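Local coordinates for alpha,alpha-trehalose-phosphate synthase (UDP-forming) (Burkholderia multivorans, PDB 5UOF), which belongs to glycosyltransferase family 20 and is expected to have the GT-B fold, with two Rossmann-like domains facing each other across a cleft, at residues 45-50 with 70-75; 283-288 with 414-419. All coordinates share one frame; numbering follows the deposited sequence.

Contact 1. Residues 45-50 with 70-75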
ATOM      1  N   GLY A  45      27.796 -21.947 -19.463  1.00 28.53           N
ATOM      2  CA  GLY A  45      27.375 -21.805 -18.085  1.00 27.29           C
ATOM      3  C   GLY A  45      26.521 -22.951 -17.578  1.00 27.64           C
ATOM      4  O   GLY A  45      26.416 -24.019 -18.183  1.00 28.64           O
ATOM      5  N   VAL A  46      25.908 -22.708 -16.419  1.00 26.17           N
ATOM      6  CA  VAL A  46      25.097 -23.686 -15.707  1.00 26.17           C
ATOM      7  C   VAL A  46      23.775 -23.022 -15.336  1.00 24.68           C
ATOM      8  O   VAL A  46      23.762 -21.880 -14.866  1.00 27.59           O
ATOM      9  CB  VAL A  46      25.812 -24.207 -14.443  1.00 27.60           C
ATOM     10  CG1 VAL A  46      25.001 -25.307 -13.767  1.00 26.68           C
ATOM     11  CG2 VAL A  46      27.217 -24.701 -14.785  1.00 27.92           C
ATOM     12  N   TRP A  47      22.673 -23.727 -15.564  1.00 25.49           N
ATOM     13  CA  TRP A  47      21.358 -23.342 -15.067  1.00 24.06           C
ATOM     14  C   TRP A  47      21.016 -24.307 -13.942  1.00 27.86           C
ATOM     15  O   TRP A  47      20.952 -25.523 -14.163  1.00 27.33           O
ATOM     16  CB  TRP A  47      20.310 -23.389 -16.180  1.00 23.98           C
ATOM     17  CG  TRP A  47      18.996 -22.703 -15.868  1.00 22.75           C
ATOM     18  CD1 TRP A  47      18.537 -22.290 -14.652  1.00 21.60           C
ATOM     19  CD2 TRP A  47      17.981 -22.367 -16.819  1.00 22.72           C
ATOM     20  NE1 TRP A  47      17.291 -21.712 -14.791  1.00 25.47           N
ATOM     21  CE2 TRP A  47      16.934 -21.747 -16.114  1.00 22.91           C
ATOM     22  CE3 TRP A  47      17.864 -22.527 -18.206  1.00 28.58           C
ATOM     23  CZ2 TRP A  47      15.781 -21.288 -16.748  1.00 28.59           C
ATOM     24  CZ3 TRP A  47      16.721 -22.070 -18.833  1.00 32.21           C
ATOM     25  CH2 TRP A  47      15.693 -21.460 -18.101  1.00 27.43           C
ATOM     26  N   PHE A  48      20.854 -23.766 -12.740  1.00 22.81           N
ATOM     27  CA  PHE A  48      20.610 -24.531 -11.531  1.00 22.93           C
ATOM     28  C   PHE A  48      19.205 -24.248 -11.026  1.00 26.64           C
ATOM     29  O   PHE A  48      18.770 -23.094 -11.003  1.00 27.48           O
ATOM     30  CB  PHE A  48      21.652 -24.174 -10.458  1.00 22.63           C
ATOM     31  CG  PHE A  48      21.355 -24.740  -9.101  1.00 22.60           C
ATOM     32  CD1 PHE A  48      21.789 -26.018  -8.754  1.00 27.66           C
ATOM     33  CD2 PHE A  48      20.684 -23.986  -8.153  1.00 21.37           C
ATOM     34  CE1 PHE A  48      21.525 -26.531  -7.496  1.00 28.40           C
ATOM     35  CE2 PHE A  48      20.421 -24.495  -6.892  1.00 21.43           C
ATOM     36  CZ  PHE A  48      20.840 -25.769  -6.566  1.00 25.22           C
ATOM     37  N   GLY A  49      18.501 -25.302 -10.625  1.00 30.54           N
ATOM     38  CA  GLY A  49      17.177 -25.133 -10.061  1.00 25.48           C
ATOM     39  C   GLY A  49      16.423 -26.449 -10.006  1.00 31.50           C
ATOM     40  O   GLY A  49      16.989 -27.527 -10.210  1.00 29.80           O
ATOM     41  N   TRP A  50      15.123 -26.325  -9.741  1.00 29.10           N
ATOM     42  CA  TRP A  50      14.228 -27.469  -9.605  1.00 26.07           C
ATOM     43  C   TRP A  50      14.008 -28.163 -10.943  1.00 29.69           C
ATOM     44  O   TRP A  50      13.900 -27.512 -11.988  1.00 31.16           O
ATOM     45  CB  TRP A  50      12.885 -26.987  -9.059  1.00 26.56           C
ATOM     46  CG  TRP A  50      11.898 -28.058  -8.727  1.00 26.70           C
ATOM     47  CD1 TRP A  50      12.163 -29.302  -8.244  1.00 29.51           C
ATOM     48  CD2 TRP A  50      10.472 -27.961  -8.831  1.00 24.82           C
ATOM     49  NE1 TRP A  50      10.989 -29.992  -8.042  1.00 34.79           N
ATOM     50  CE2 TRP A  50       9.936 -29.188  -8.393  1.00 30.19           C
ATOM     51  CE3 TRP A  50       9.596 -26.952  -9.257  1.00 26.35           C
ATOM     52  CZ2 TRP A  50       8.562 -29.438  -8.369  1.00 31.49           C
ATOM     53  CZ3 TRP A  50       8.231 -27.201  -9.231  1.00 30.46           C
ATOM     54  CH2 TRP A  50       7.729 -28.436  -8.794  1.00 26.76           C
ATOM     55  N   VAL A  70      25.791 -25.928 -22.561  1.00 36.72           N
ATOM     56  CA  VAL A  70      25.145 -25.513 -21.326  1.00 36.75           C
ATOM     57  C   VAL A  70      24.956 -26.730 -20.438  1.00 36.93           C
ATOM     58  O   VAL A  70      24.588 -27.809 -20.914  1.00 38.24           O
ATOM     59  CB  VAL A  70      23.798 -24.818 -21.610  1.00 33.78           C
ATOM     60  CG1 VAL A  70      23.130 -24.383 -20.319  1.00 28.69           C
ATOM     61  CG2 VAL A  70      24.010 -23.632 -22.521  1.00 38.27           C
ATOM     62  N   THR A  71      25.213 -26.554 -19.145  1.00 31.09           N
ATOM     63  CA  THR A  71      24.980 -27.590 -18.152  1.00 34.87           C
ATOM     64  C   THR A  71      23.711 -27.266 -17.378  1.00 31.43           C
ATOM     65  O   THR A  71      23.496 -26.117 -16.973  1.00 30.37           O
ATOM     66  CB  THR A  71      26.172 -27.720 -17.201  1.00 34.03           C
ATOM     67  OG1 THR A  71      27.351 -28.011 -17.962  1.00 36.60           O
ATOM     68  CG2 THR A  71      25.942 -28.835 -16.198  1.00 35.54           C
ATOM     69  N   TYR A  72      22.861 -28.270 -17.198  1.00 30.89           N
ATOM     70  CA  TYR A  72      21.656 -28.141 -16.390  1.00 29.53           C
ATOM     71  C   TYR A  72      21.860 -28.955 -15.119  1.00 38.22           C
ATOM     72  O   TYR A  72      22.031 -30.179 -15.183  1.00 33.05           O
ATOM     73  CB  TYR A  72      20.427 -28.604 -17.168  1.00 35.25           C
ATOM     74  CG  TYR A  72      20.244 -27.854 -18.476  1.00 33.97           C
ATOM     75  CD1 TYR A  72      19.503 -26.679 -18.525  1.00 36.57           C
ATOM     76  CD2 TYR A  72      20.831 -28.307 -19.651  1.00 41.21           C
ATOM     77  CE1 TYR A  72      19.335 -25.983 -19.706  1.00 41.61           C
ATOM     78  CE2 TYR A  72      20.672 -27.612 -20.839  1.00 44.24           C
ATOM     79  CZ  TYR A  72      19.922 -26.451 -20.859  1.00 45.55           C
ATOM     80  OH  TYR A  72      19.755 -25.753 -22.035  1.00 44.70           O
ATOM     81  N   ALA A  73      21.879 -28.268 -13.979  1.00 28.44           N
ATOM     82  CA  ALA A  73      22.133 -28.862 -12.669  1.00 30.32           C
ATOM     83  C   ALA A  73      20.849 -28.768 -11.860  1.00 30.71           C
ATOM     84  O   ALA A  73      20.461 -27.676 -11.432  1.00 28.92           O
ATOM     85  CB  ALA A  73      23.280 -28.149 -11.955  1.00 27.98           C
ATOM     86  N   THR A  74      20.185 -29.901 -11.648  1.00 30.91           N
ATOM     87  CA  THR A  74      18.827 -29.880 -11.120  1.00 30.55           C
ATOM     88  C   THR A  74      18.675 -30.828  -9.940  1.00 35.96           C
ATOM     89  O   THR A  74      19.363 -31.851  -9.841  1.00 33.46           O
ATOM     90  CB  THR A  74      17.799 -30.249 -12.204  1.00 35.84           C
ATOM     91  OG1 THR A  74      18.098 -31.553 -12.730  1.00 35.35           O
ATOM     92  CG2 THR A  74      17.839 -29.242 -13.345  1.00 34.16           C
ATOM     93  N   VAL A  75      17.761 -30.464  -9.045  1.00 33.11           N
ATOM     94  CA  VAL A  75      17.345 -31.311  -7.936  1.00 38.88           C
ATOM     95  C   VAL A  75      15.831 -31.438  -7.976  1.00 35.62           C
ATOM     96  O   VAL A  75      15.125 -30.558  -8.481  1.00 31.91           O
ATOM     97  CB  VAL A  75      17.792 -30.760  -6.560  1.00 33.79           C
ATOM     98  CG1 VAL A  75      19.309 -30.694  -6.465  1.00 34.62           C
ATOM     99  CG2 VAL A  75      17.181 -29.401  -6.303  1.00 35.05           C
TER
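Three groups of residues 45-50 close on the carbonyl oxygen of Ala-73. Gly-49 N is hydrogen-bonded to Ala-73 O at 3.2 Å. The CA of Phe-48 makes a CA-H...O contact with it, and ring atom CD1 of Phe-48 rests 3.4 Å from Ala-73 O. Thr-71 O is held in a similar way, by Trp-47 N at 2.9 Å and by the CA of Val-46. In return, the oxygens of Gly-45, Trp-47 and Gly-49 accept from the amides of Thr-71, Ala-73 and Val-75. These five bonds are the alternating ladder of a parallel pair, and the strand axes diverge by just 19°.

On one face of the sheet Ala-73 CB touches both Val-46 CG1, 3.8 Å away, and CD1 of Phe-48. Val-46 and Thr-71 stand next to each other there, CG2 of the valine against CB of the threonine. On the other face, Tyr-72 has its ring beside the backbone N (chi1 -57°), which brings the ring edge to Trp-47: CE1 of Tyr-72 lies 4.0 Å from CE3 of Trp-47. Val-70 CG1 sits 3.8 Å above a face of the same tyrosine ring, displaced toward the rim. The chain turns a corner at Gly-49, whose phi of 165° suits glycine. Beyond it, Trp-50 offers the edge of its indole, with CD1 3.2 Å from Val-75 O, while NE1 bonds to Glu-53 O.

This pair belongs to the mixed N-terminal sheet. Strand 12-16 runs along the far side of 46-48, and Ser-16 OG pairs with Trp-47 NE1. Strand 63-67 lies along the far side of 70-77, while helix 32-43 packs on the Trp-47 and Tyr-72 face through Leu-32, Ala-33 and Met-37.

Contact 2. Residues 283-288 with 414-419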
ATOM      1  N   ARG A 283     -11.898  -5.230 -14.789  1.00 10.91           N
ATOM      2  CA  ARG A 283     -11.762  -5.370 -16.236  1.00 12.24           C
ATOM      3  C   ARG A 283     -13.122  -5.608 -16.892  1.00 10.62           C
ATOM      4  O   ARG A 283     -13.509  -4.913 -17.847  1.00 11.02           O
ATOM      5  CB  ARG A 283     -10.795  -6.534 -16.514  1.00 11.12           C
ATOM      6  CG  ARG A 283     -10.183  -6.585 -17.909  1.00 14.26           C
ATOM      7  CD  ARG A 283      -8.912  -5.756 -17.990  1.00 16.95           C
ATOM      8  NE  ARG A 283      -7.923  -6.166 -16.988  1.00 17.15           N
ATOM      9  CZ  ARG A 283      -6.985  -7.087 -17.179  1.00 18.95           C
ATOM     10  NH1 ARG A 283      -6.896  -7.730 -18.337  1.00 16.79           N
ATOM     11  NH2 ARG A 283      -6.140  -7.385 -16.192  1.00 13.40           N
ATOM     12  N   PHE A 284     -13.861  -6.592 -16.385  1.00 11.31           N
ATOM     13  CA  PHE A 284     -15.158  -6.926 -16.954  1.00  9.63           C
ATOM     14  C   PHE A 284     -16.149  -5.793 -16.740  1.00 11.35           C
ATOM     15  O   PHE A 284     -16.933  -5.474 -17.638  1.00 12.51           O
ATOM     16  CB  PHE A 284     -15.724  -8.198 -16.328  1.00 10.11           C
ATOM     17  CG  PHE A 284     -15.035  -9.477 -16.753  1.00  9.89           C
ATOM     18  CD1 PHE A 284     -13.855  -9.457 -17.480  1.00 13.38           C
ATOM     19  CD2 PHE A 284     -15.605 -10.695 -16.429  1.00 10.38           C
ATOM     20  CE1 PHE A 284     -13.240 -10.655 -17.856  1.00 15.34           C
ATOM     21  CE2 PHE A 284     -14.994 -11.895 -16.799  1.00 15.52           C
ATOM     22  CZ  PHE A 284     -13.816 -11.863 -17.520  1.00 12.96           C
ATOM     23  N   GLN A 285     -16.153  -5.203 -15.543  1.00 12.38           N
ATOM     24  CA  GLN A 285     -17.175  -4.209 -15.231  1.00 10.71           C
ATOM     25  C   GLN A 285     -16.990  -2.940 -16.051  1.00 11.36           C
ATOM     26  O   GLN A 285     -17.970  -2.250 -16.353  1.00 11.97           O
ATOM     27  CB  GLN A 285     -17.163  -3.883 -13.732  1.00 12.46           C
ATOM     28  CG  GLN A 285     -17.674  -5.041 -12.876  1.00 19.37           C
ATOM     29  CD  GLN A 285     -17.786  -4.684 -11.405  1.00 25.53           C
ATOM     30  OE1 GLN A 285     -17.349  -3.617 -10.983  1.00 23.30           O
ATOM     31  NE2 GLN A 285     -18.374  -5.584 -10.617  1.00 22.04           N
ATOM     32  N   ALA A 286     -15.750  -2.591 -16.382  1.00 10.76           N
ATOM     33  CA  ALA A 286     -15.552  -1.421 -17.228  1.00 13.18           C
ATOM     34  C   ALA A 286     -16.039  -1.676 -18.647  1.00 12.70           C
ATOM     35  O   ALA A 286     -16.538  -0.756 -19.299  1.00 11.65           O
ATOM     36  CB  ALA A 286     -14.084  -1.010 -17.227  1.00 11.07           C
ATOM     37  N   PHE A 287     -15.895  -2.908 -19.146  1.00 10.71           N
ATOM     38  CA  PHE A 287     -16.463  -3.243 -20.449  1.00 11.70           C
ATOM     39  C   PHE A 287     -17.983  -3.156 -20.405  1.00 15.77           C
ATOM     40  O   PHE A 287     -18.617  -2.638 -21.333  1.00 12.81           O
ATOM     41  CB  PHE A 287     -16.003  -4.645 -20.859  1.00 10.66           C
ATOM     42  CG  PHE A 287     -16.442  -5.059 -22.237  1.00 12.02           C
ATOM     43  CD1 PHE A 287     -15.927  -4.435 -23.360  1.00 15.49           C
ATOM     44  CD2 PHE A 287     -17.360  -6.088 -22.407  1.00 12.76           C
ATOM     45  CE1 PHE A 287     -16.337  -4.825 -24.640  1.00 16.70           C
ATOM     46  CE2 PHE A 287     -17.757  -6.486 -23.677  1.00 13.62           C
ATOM     47  CZ  PHE A 287     -17.256  -5.849 -24.789  1.00 13.62           C
ATOM     48  N   GLU A 288     -18.580  -3.658 -19.322  1.00 13.13           N
ATOM     49  CA  GLU A 288     -20.017  -3.526 -19.122  1.00 11.85           C
ATOM     50  C   GLU A 288     -20.437  -2.062 -19.136  1.00 13.02           C
ATOM     51  O   GLU A 288     -21.406  -1.690 -19.802  1.00 13.32           O
ATOM     52  CB  GLU A 288     -20.405  -4.170 -17.791  1.00 13.64           C
ATOM     53  CG  GLU A 288     -21.865  -3.986 -17.417  1.00 17.41           C
ATOM     54  CD  GLU A 288     -22.148  -4.348 -15.967  1.00 22.40           C
ATOM     55  OE1 GLU A 288     -21.182  -4.565 -15.192  1.00 18.84           O
ATOM     56  OE2 GLU A 288     -23.344  -4.414 -15.607  1.00 27.47           O
ATOM     57  N   TYR A 414      -8.707   1.520 -10.956  1.00 14.28           N
ATOM     58  CA  TYR A 414      -9.655   1.816  -9.892  1.00 15.41           C
ATOM     59  C   TYR A 414     -10.704   2.833 -10.311  1.00 16.98           C
ATOM     60  O   TYR A 414     -11.592   3.152  -9.520  1.00 19.31           O
ATOM     61  CB  TYR A 414      -8.918   2.320  -8.660  1.00 13.77           C
ATOM     62  CG  TYR A 414      -8.015   1.251  -8.096  1.00 18.05           C
ATOM     63  CD1 TYR A 414      -8.513   0.295  -7.217  1.00 22.00           C
ATOM     64  CD2 TYR A 414      -6.681   1.172  -8.472  1.00 12.92           C
ATOM     65  CE1 TYR A 414      -7.702  -0.692  -6.700  1.00 24.79           C
ATOM     66  CE2 TYR A 414      -5.848   0.174  -7.952  1.00 14.32           C
ATOM     67  CZ  TYR A 414      -6.371  -0.751  -7.076  1.00 21.16           C
ATOM     68  OH  TYR A 414      -5.576  -1.736  -6.546  1.00 20.22           O
ATOM     69  N   ASP A 415     -10.623   3.337 -11.531  1.00 16.19           N
ATOM     70  CA  ASP A 415     -11.579   4.295 -12.067  1.00 13.63           C
ATOM     71  C   ASP A 415     -12.280   3.590 -13.228  1.00 13.94           C
ATOM     72  O   ASP A 415     -11.839   3.683 -14.373  1.00 14.21           O
ATOM     73  CB  ASP A 415     -10.848   5.554 -12.489  1.00 15.83           C
ATOM     74  CG  ASP A 415     -11.776   6.664 -12.930  1.00 15.68           C
ATOM     75  OD1 ASP A 415     -12.985   6.413 -13.147  1.00 19.43           O
ATOM     76  OD2 ASP A 415     -11.283   7.805 -13.059  1.00 19.11           O
ATOM     77  N   LEU A 416     -13.370   2.877 -12.929  1.00 11.97           N
ATOM     78  CA  LEU A 416     -14.037   2.083 -13.960  1.00 11.09           C
ATOM     79  C   LEU A 416     -14.531   2.955 -15.102  1.00 15.05           C
ATOM     80  O   LEU A 416     -14.490   2.543 -16.268  1.00 13.60           O
ATOM     81  CB  LEU A 416     -15.204   1.291 -13.370  1.00 12.94           C
ATOM     82  CG  LEU A 416     -14.863   0.328 -12.232  1.00 18.80           C
ATOM     83  CD1 LEU A 416     -16.121  -0.386 -11.756  1.00 25.19           C
ATOM     84  CD2 LEU A 416     -13.819  -0.661 -12.697  1.00 23.83           C
ATOM     85  N   SER A 417     -15.014   4.158 -14.790  1.00 13.61           N
ATOM     86  CA  SER A 417     -15.497   5.029 -15.853  1.00 12.19           C
ATOM     87  C   SER A 417     -14.360   5.482 -16.759  1.00 13.58           C
ATOM     88  O   SER A 417     -14.542   5.580 -17.977  1.00 13.77           O
ATOM     89  CB  SER A 417     -16.230   6.225 -15.267  1.00 15.11           C
ATOM     90  OG  SER A 417     -17.454   5.795 -14.703  1.00 18.56           O
ATOM     91  N   GLN A 418     -13.180   5.764 -16.199  1.00 13.91           N
ATOM     92  CA  GLN A 418     -12.059   6.096 -17.075  1.00 14.87           C
ATOM     93  C   GLN A 418     -11.715   4.917 -17.973  1.00 12.35           C
ATOM     94  O   GLN A 418     -11.440   5.094 -19.165  1.00 13.25           O
ATOM     95  CB  GLN A 418     -10.825   6.530 -16.279  1.00 14.59           C
ATOM     96  CG  GLN A 418      -9.638   6.841 -17.212  1.00 19.37           C
ATOM     97  CD  GLN A 418      -8.311   7.028 -16.496  1.00 20.35           C
ATOM     98  OE1 GLN A 418      -8.073   6.452 -15.443  1.00 17.83           O
ATOM     99  NE2 GLN A 418      -7.437   7.846 -17.077  1.00 26.98           N
ATOM    100  N   MET A 419     -11.729   3.699 -17.420  1.00 10.67           N
ATOM    101  CA  MET A 419     -11.443   2.527 -18.246  1.00  8.75           C
ATOM    102  C   MET A 419     -12.485   2.351 -19.336  1.00 11.32           C
ATOM    103  O   MET A 419     -12.136   2.063 -20.491  1.00 13.19           O
ATOM    104  CB  MET A 419     -11.359   1.272 -17.382  1.00 12.46           C
ATOM    105  CG  MET A 419     -10.139   1.285 -16.480  1.00 14.58           C
ATOM    106  SD  MET A 419      -9.315  -0.339 -16.457  1.00 15.46           S
ATOM    107  CE  MET A 419     -10.509  -1.306 -15.543  1.00 14.07           C
TER
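The carboxamide of Gln-285 is the flat group that reaches across, and it does so with its oxygen: OE1 lies 3.5 Å from Leu-416 CD1, a plain van der Waals touch. Its other end is occupied, since NE2 is hydrogen-bonded to Glu-327 OE2. Beyond CG the glutamine is extended, which lays the chain alongside the leucine branch and brings OE1 to it. Nearer the backbone, Gln-285 CB is 4.1 Å from that same CD1.

One turn of the contact is filled by Ala-286. Its CB points at the second helix and packs against CB of Met-419 at 3.6 Å and the backbone oxygen of Leu-416 at 3.7 Å. So small a side chain lets the backbones come close, with the CA atoms of Ala-286 and Leu-416 5.0 Å apart. Met-419 is bent at both chi2 and chi3 (-137° and -70°), and these bends turn CE toward the first helix, 4.0 Å from Ala-286 CB. No hydrogen bond crosses between the segments; the join is made by van der Waals packing.

Asp-415 is the N-cap of the second helix. Its OD1 accepts from Gln-418 N at 3.1 Å, with the donor above the carboxylate plane, while OD2 accepts a hydrogen bond from N of a bound serine. Arg-109 of the second subunit makes a long, weak ion pair with OD1.

Helix 280-293 and helix 416-428 pack against each other here on the parallel sheet of the C-terminal Rossmann-like domain expected of the GT-B fold. Tyr-366 of strand 364-367 touches both Ala-286 and Met-419, and Phe-284 packs against strand 301-306 and helix 314-335.

How the contacts relate
From the N terminus, the chain first meets contact 1, where strand 70-75 returns alongside 45-50 and closes a short loop of 19 residues that includes strand 63-67. That contact is complete before contact 2 opens, so the two are in series, neither nested nor crossed. Contact 2 spans 125 residues: helix 280-293 is joined by the start of helix 416-428 after the other five strands of the parallel sheet, 301-306 to 409-411, have been laid down. Contact 1 joins two neighbouring strands of the mixed sheet, and contact 2 packs two helices beside the parallel one. The centres of contacts 1 and 2 are 44 Å apart, on opposite sides of the chain's centre.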